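Local coordinates for putative GH105 family protein (Salmonella enterica subsp. enterica serovar Paratyphi A, PDB 3QWT) that is of unproven function but, as a putative member of glycoside hydrolase family 105, probably hydrolyses unsaturated glucuronyl or galacturonyl linkages in oligosaccharides, at residues Pro132-Trp137 with Ala179-Leu184; Gly303-Val308 with Leu373-Arg378. All blocks are in the same frame, centred on the assembly; numbering follows the deposited sequence.

How the interactions relate
Both contacts join helices of one alpha/alpha toroid, and all four segments belong to the one Glycosyl Hydrolase Family 88 region. Along the chain they come in series: interaction 1 pairs helices 131-143 and 170-184 and is complete before interaction 2 brings helix 294-309 against helix 363-377. Their centres lie 26 Å apart and their nearest atoms about 11 Å, so within one chain they do not touch. Helix 231-248 reaches both, through Leu247 beside 179-184 and through Asp243 and Glu246, which bind Lys306. Between subunits Arg378 forms a salt bridge with Glu135 of a neighbouring copy; at another interface the same pair is long and weak. These links tie both helix pairs into the assembly.

Interaction 1 of 2, residues Pro132-Trp137 with Ala179-Leu184; sequences PWLETW and AKIGKL
Leu134 of helix 131-143 and Ile181 of helix 170-184 point their CB atoms at each other where these two helices of the alpha/alpha toroid come together. The two side chains cross obliquely and meet by methyl groups, Leu134 CD2 lying 4.0 Å from Ile181 CD1. Ile181 holds CG1 anti to its carbonyl carbon (chi1 -63°) and continues extended through chi2, which sends CD1 across to the other helix; there it also comes to 4.0 Å from the backbone O of Leu134. The second branch of Leu134 turns toward Leu184: CD1 stands 4.4 Å from Leu184 CD2, a looser approach. Leu134 thus gives one methyl to each partner; the side-chain contacts are apolar, and no hydrogen bond links the segments. The nearest CA atoms, those of Leu134 and Ile181, are 7.2 Å apart. Leu118 and Tyr122 of helix 114-125 pack on Leu134, and Tyr190 of helix 188-205 packs on Ile181, so the meeting methyls are buried among neighbouring helices. Another face of helix 131-143 meets a second subunit, whose Phe381 meets Trp133 edge-to-face and accepts a hydrogen bond from Trp137 NE1. On that same helix Pro132 O accepts from Thr136 N at 2.8 Å and, from the opposite face of its carbonyl plane, from Thr136 OG1 at 2.5 Å, a short and somewhat doubtful distance.

Interaction 2 of 2, residues Gly303-Val308 with Leu373-Arg378; sequences GILKAV and LTEYLR
Leu305 of helix 294-309 packs against Glu375 and Tyr376 of helix 363-377, two helices of the alpha/alpha toroid that run in nearly the same direction, their local axes 9.3 Å apart and inclined by 30°. The apolar contacts centre on Leu305. Its CB sits 3.4 Å from Glu375 CG, a close meeting of methylenes, while CD1 reaches past to 4.0 Å from Tyr376 CB and lies at the edge of the tyrosine ring, near its plane. Ala321 of helix 318-330 also packs on Leu305. The second group of contacts is made by the Glu375 carboxylate. CG is anti to the backbone N (chi1 175°), carrying the chain toward helix 294-309, and a bend at chi2 (65°) lays the acid beside Lys306: OE2 is 3.7 Å from Lys306 CA, and OE1 is 4.0 Å from Lys306 CG. The two side chains cross at about a right angle, and the extended lysine carries its amine away. Charge pairing runs through outside partners: Glu375 OE2 salt-bridges Arg309, while Lys306 NZ salt-bridges Asp243 and Glu246 and also hydrogen-bonds a glycerol, probably from the crystallisation liquor. Separately, Tyr376 OH hydrogen-bonds Glu322. With Lys306 NZ 5.4 Å from Glu375 OE1, at most a weak attraction would act between them, and each charge is probably balanced mainly by its outside partners.

Interaction 1 of 2, residues Pro132-Trp137 with Ala179-Leu184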
loop_
_atom_site.group_PDB
_atom_site.type_symbol
_atom_site.label_atom_id
_atom_site.label_comp_id
_atom_site.label_asym_id
_atom_site.label_seq_id
_atom_site.Cartn_x
_atom_site.Cartn_y
_atom_site.Cartn_z
ATOM N N PRO A 132 6.644 7.244 -30.961
ATOM C CA PRO A 132 7.562 8.393 -31.076
ATOM C C PRO A 132 6.837 9.685 -31.466
ATOM O O PRO A 132 7.264 10.747 -31.027
ATOM C CB PRO A 132 8.542 7.982 -32.187
ATOM C CG PRO A 132 8.287 6.503 -32.432
ATOM C CD PRO A 132 6.874 6.229 -32.004
ATOM N N TRP A 133 5.785 9.601 -32.278
ATOM C CA TRP A 133 4.972 10.787 -32.555
ATOM C C TRP A 133 4.471 11.409 -31.263
ATOM O O TRP A 133 4.693 12.592 -31.007
ATOM C CB TRP A 133 3.781 10.463 -33.467
ATOM C CG TRP A 133 4.216 10.197 -34.849
ATOM C CD1 TRP A 133 4.447 8.978 -35.419
ATOM C CD2 TRP A 133 4.531 11.171 -35.841
ATOM N NE1 TRP A 133 4.871 9.138 -36.706
ATOM C CE2 TRP A 133 4.938 10.473 -36.993
ATOM C CE3 TRP A 133 4.499 12.564 -35.868
ATOM C CZ2 TRP A 133 5.303 11.118 -38.172
ATOM C CZ3 TRP A 133 4.873 13.212 -37.044
ATOM C CH2 TRP A 133 5.267 12.490 -38.175
ATOM N N LEU A 134 3.809 10.585 -30.455
ATOM C CA LEU A 134 3.187 11.031 -29.210
ATOM C C LEU A 134 4.213 11.531 -28.205
ATOM O O LEU A 134 4.030 12.600 -27.617
ATOM C CB LEU A 134 2.359 9.908 -28.589
ATOM C CG LEU A 134 1.220 9.360 -29.443
ATOM C CD1 LEU A 134 0.708 8.083 -28.818
ATOM C CD2 LEU A 134 0.095 10.371 -29.584
ATOM N N GLU A 135 5.297 10.772 -28.021
ATOM C CA GLU A 135 6.350 11.196 -27.100
ATOM C C GLU A 135 6.997 12.488 -27.565
ATOM O O GLU A 135 7.229 13.397 -26.781
ATOM C CB GLU A 135 7.442 10.122 -26.931
ATOM C CG GLU A 135 6.961 8.857 -26.279
ATOM C CD GLU A 135 8.093 7.906 -25.955
ATOM O OE1 GLU A 135 9.117 7.929 -26.676
ATOM O OE2 GLU A 135 7.957 7.140 -24.977
ATOM N N THR A 136 7.318 12.560 -28.846
ATOM C CA THR A 136 8.049 13.719 -29.314
ATOM C C THR A 136 7.249 15.012 -29.134
ATOM O O THR A 136 7.775 15.996 -28.601
ATOM C CB THR A 136 8.495 13.556 -30.738
ATOM O OG1 THR A 136 9.223 12.321 -30.853
ATOM C CG2 THR A 136 9.388 14.719 -31.118
ATOM N N TRP A 137 5.976 14.986 -29.522
ATOM C CA TRP A 137 5.148 16.192 -29.498
ATOM C C TRP A 137 4.725 16.589 -28.082
ATOM O O TRP A 137 4.679 17.774 -27.750
ATOM C CB TRP A 137 3.920 16.029 -30.407
ATOM C CG TRP A 137 4.198 16.212 -31.905
ATOM C CD1 TRP A 137 4.891 15.369 -32.718
ATOM C CD2 TRP A 137 3.741 17.280 -32.736
ATOM N NE1 TRP A 137 4.894 15.844 -34.005
ATOM C CE2 TRP A 137 4.206 17.027 -34.039
ATOM C CE3 TRP A 137 2.976 18.434 -32.505
ATOM C CZ2 TRP A 137 3.947 17.877 -35.102
ATOM C CZ3 TRP A 137 2.719 19.285 -33.570
ATOM C CH2 TRP A 137 3.204 19.003 -34.851
ATOM N N ALA A 179 -2.888 16.333 -21.660
ATOM C CA ALA A 179 -3.561 15.559 -20.624
ATOM C C ALA A 179 -3.809 14.108 -21.056
ATOM O O ALA A 179 -3.520 13.169 -20.318
ATOM C CB ALA A 179 -4.885 16.217 -20.278
ATOM N N LYS A 180 -4.355 13.913 -22.245
ATOM C CA LYS A 180 -4.729 12.558 -22.627
ATOM C C LYS A 180 -3.467 11.700 -22.721
ATOM O O LYS A 180 -3.409 10.585 -22.181
ATOM C CB LYS A 180 -5.534 12.539 -23.925
ATOM C CG LYS A 180 -5.705 11.147 -24.541
ATOM C CD LYS A 180 -6.409 10.177 -23.608
ATOM C CE LYS A 180 -6.776 8.872 -24.337
ATOM N NZ LYS A 180 -7.419 7.814 -23.471
ATOM N N ILE A 181 -2.442 12.251 -23.357
ATOM C CA ILE A 181 -1.191 11.524 -23.531
ATOM C C ILE A 181 -0.555 11.207 -22.180
ATOM O O ILE A 181 -0.001 10.126 -21.991
ATOM C CB ILE A 181 -0.201 12.314 -24.419
ATOM C CG1 ILE A 181 -0.799 12.488 -25.812
ATOM C CG2 ILE A 181 1.127 11.581 -24.523
ATOM C CD1 ILE A 181 0.123 13.165 -26.786
ATOM N N GLY A 182 -0.651 12.152 -21.247
ATOM C CA GLY A 182 -0.093 11.989 -19.918
ATOM C C GLY A 182 -0.721 10.797 -19.213
ATOM O O GLY A 182 -0.030 9.942 -18.656
ATOM N N LYS A 183 -2.046 10.740 -19.243
ATOM C CA LYS A 183 -2.746 9.582 -18.732
ATOM C C LYS A 183 -2.315 8.318 -19.491
ATOM O O LYS A 183 -1.906 7.329 -18.884
ATOM C CB LYS A 183 -4.245 9.808 -18.843
ATOM C CG LYS A 183 -4.777 10.835 -17.848
ATOM C CD LYS A 183 -4.549 10.327 -16.404
ATOM C CE LYS A 183 -5.002 11.316 -15.346
ATOM N NZ LYS A 183 -4.992 10.641 -14.006
ATOM N N LEU A 184 -2.365 8.376 -20.816
ATOM C CA LEU A 184 -2.038 7.228 -21.665
ATOM C C LEU A 184 -0.647 6.636 -21.414
ATOM O O LEU A 184 -0.506 5.431 -21.217
ATOM C CB LEU A 184 -2.193 7.598 -23.145
ATOM C CG LEU A 184 -1.835 6.495 -24.152
ATOM C CD1 LEU A 184 -2.650 5.246 -23.890
ATOM C CD2 LEU A 184 -2.034 6.964 -25.602
#

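Interaction 2 of 2, residues Gly303-Val308 with Leu373-Arg378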
loop_
_atom_site.group_PDB
_atom_site.type_symbol
_atom_site.label_atom_id
_atom_site.label_comp_id
_atom_site.label_asym_id
_atom_site.label_seq_id
_atom_site.Cartn_x
_atom_site.Cartn_y
_atom_site.Cartn_z
ATOM N N GLY A 303 -21.133 20.107 -24.955
ATOM C CA GLY A 303 -20.719 20.255 -23.570
ATOM C C GLY A 303 -21.883 20.257 -22.609
ATOM O O GLY A 303 -21.857 19.585 -21.571
ATOM N N ILE A 304 -22.913 21.024 -22.950
ATOM C CA ILE A 304 -24.087 21.107 -22.103
ATOM C C ILE A 304 -24.739 19.738 -21.975
ATOM O O ILE A 304 -25.123 19.325 -20.888
ATOM C CB ILE A 304 -25.073 22.150 -22.623
ATOM C CG1 ILE A 304 -24.416 23.530 -22.585
ATOM C CG2 ILE A 304 -26.353 22.138 -21.789
ATOM C CD1 ILE A 304 -25.269 24.658 -23.179
ATOM N N LEU A 305 -24.836 19.019 -23.080
ATOM C CA LEU A 305 -25.359 17.662 -23.037
ATOM C C LEU A 305 -24.527 16.787 -22.117
ATOM O O LEU A 305 -25.062 16.084 -21.269
ATOM C CB LEU A 305 -25.360 17.050 -24.433
ATOM C CG LEU A 305 -26.528 17.411 -25.335
ATOM C CD1 LEU A 305 -26.303 16.883 -26.755
ATOM C CD2 LEU A 305 -27.806 16.861 -24.727
ATOM N N LYS A 306 -23.212 16.822 -22.298
ATOM C CA LYS A 306 -22.336 15.937 -21.546
ATOM C C LYS A 306 -22.326 16.330 -20.072
ATOM O O LYS A 306 -22.325 15.475 -19.197
ATOM C CB LYS A 306 -20.919 15.946 -22.118
ATOM C CG LYS A 306 -20.044 14.827 -21.555
ATOM C CD LYS A 306 -18.698 14.779 -22.246
ATOM C CE LYS A 306 -17.841 13.650 -21.693
ATOM N NZ LYS A 306 -16.826 13.258 -22.689
ATOM N N ALA A 307 -22.351 17.630 -19.805
ATOM C CA ALA A 307 -22.354 18.105 -18.433
ATOM C C ALA A 307 -23.657 17.712 -17.730
ATOM O O ALA A 307 -23.679 17.500 -16.519
ATOM C CB ALA A 307 -22.121 19.604 -18.381
ATOM N N VAL A 308 -24.744 17.596 -18.480
ATOM C CA VAL A 308 -25.972 17.129 -17.860
ATOM C C VAL A 308 -25.828 15.629 -17.609
ATOM O O VAL A 308 -26.072 15.131 -16.501
ATOM C CB VAL A 308 -27.230 17.416 -18.715
ATOM C CG1 VAL A 308 -28.422 16.630 -18.182
ATOM C CG2 VAL A 308 -27.556 18.916 -18.733
ATOM N N LEU A 373 -23.880 15.792 -31.990
ATOM C CA LEU A 373 -24.897 14.854 -32.437
ATOM C C LEU A 373 -24.615 13.462 -31.868
ATOM O O LEU A 373 -25.546 12.698 -31.585
ATOM C CB LEU A 373 -25.044 14.841 -33.969
ATOM C CG LEU A 373 -25.644 16.094 -34.614
ATOM C CD1 LEU A 373 -25.623 15.990 -36.140
ATOM C CD2 LEU A 373 -27.054 16.338 -34.121
ATOM N N THR A 374 -23.341 13.142 -31.659
ATOM C CA THR A 374 -22.985 11.845 -31.071
ATOM C C THR A 374 -23.351 11.760 -29.602
ATOM O O THR A 374 -23.844 10.738 -29.124
ATOM C CB THR A 374 -21.505 11.528 -31.236
ATOM O OG1 THR A 374 -21.190 11.449 -32.631
ATOM C CG2 THR A 374 -21.183 10.199 -30.577
ATOM N N GLU A 375 -23.102 12.838 -28.874
ATOM C CA GLU A 375 -23.518 12.897 -27.490
ATOM C C GLU A 375 -25.053 12.802 -27.423
ATOM O O GLU A 375 -25.611 12.168 -26.522
ATOM C CB GLU A 375 -22.970 14.167 -26.823
ATOM C CG GLU A 375 -23.450 14.403 -25.392
ATOM C CD GLU A 375 -22.977 13.354 -24.380
ATOM O OE1 GLU A 375 -21.852 12.858 -24.505
ATOM O OE2 GLU A 375 -23.729 13.041 -23.432
ATOM N N TYR A 376 -25.736 13.397 -28.395
ATOM C CA TYR A 376 -27.196 13.364 -28.402
ATOM C C TYR A 376 -27.726 11.948 -28.656
ATOM O O TYR A 376 -28.793 11.572 -28.150
ATOM C CB TYR A 376 -27.749 14.338 -29.437
ATOM C CG TYR A 376 -29.240 14.599 -29.303
ATOM C CD1 TYR A 376 -30.141 14.110 -30.250
ATOM C CD2 TYR A 376 -29.743 15.342 -28.238
ATOM C CE1 TYR A 376 -31.485 14.344 -30.141
ATOM C CE2 TYR A 376 -31.109 15.586 -28.122
ATOM C CZ TYR A 376 -31.972 15.081 -29.080
ATOM O OH TYR A 376 -33.330 15.307 -28.988
ATOM N N LEU A 377 -26.967 11.168 -29.428
ATOM C CA LEU A 377 -27.288 9.764 -29.671
ATOM C C LEU A 377 -27.349 8.944 -28.389
ATOM O O LEU A 377 -28.043 7.931 -28.335
ATOM C CB LEU A 377 -26.284 9.123 -30.635
ATOM C CG LEU A 377 -26.683 9.173 -32.120
ATOM C CD1 LEU A 377 -25.600 8.558 -32.982
ATOM C CD2 LEU A 377 -28.022 8.479 -32.376
ATOM N N ARG A 378 -26.622 9.363 -27.360
ATOM C CA ARG A 378 -26.666 8.632 -26.092
ATOM C C ARG A 378 -28.077 8.613 -25.522
ATOM O O ARG A 378 -28.456 7.670 -24.837
ATOM C CB ARG A 378 -25.671 9.188 -25.072
ATOM C CG ARG A 378 -24.215 8.873 -25.399
ATOM C CD ARG A 378 -23.305 9.338 -24.274
ATOM N NE ARG A 378 -23.383 8.460 -23.108
ATOM C CZ ARG A 378 -22.710 7.316 -22.994
ATOM N NH1 ARG A 378 -22.826 6.567 -21.900
ATOM N NH2 ARG A 378 -21.918 6.918 -23.983
#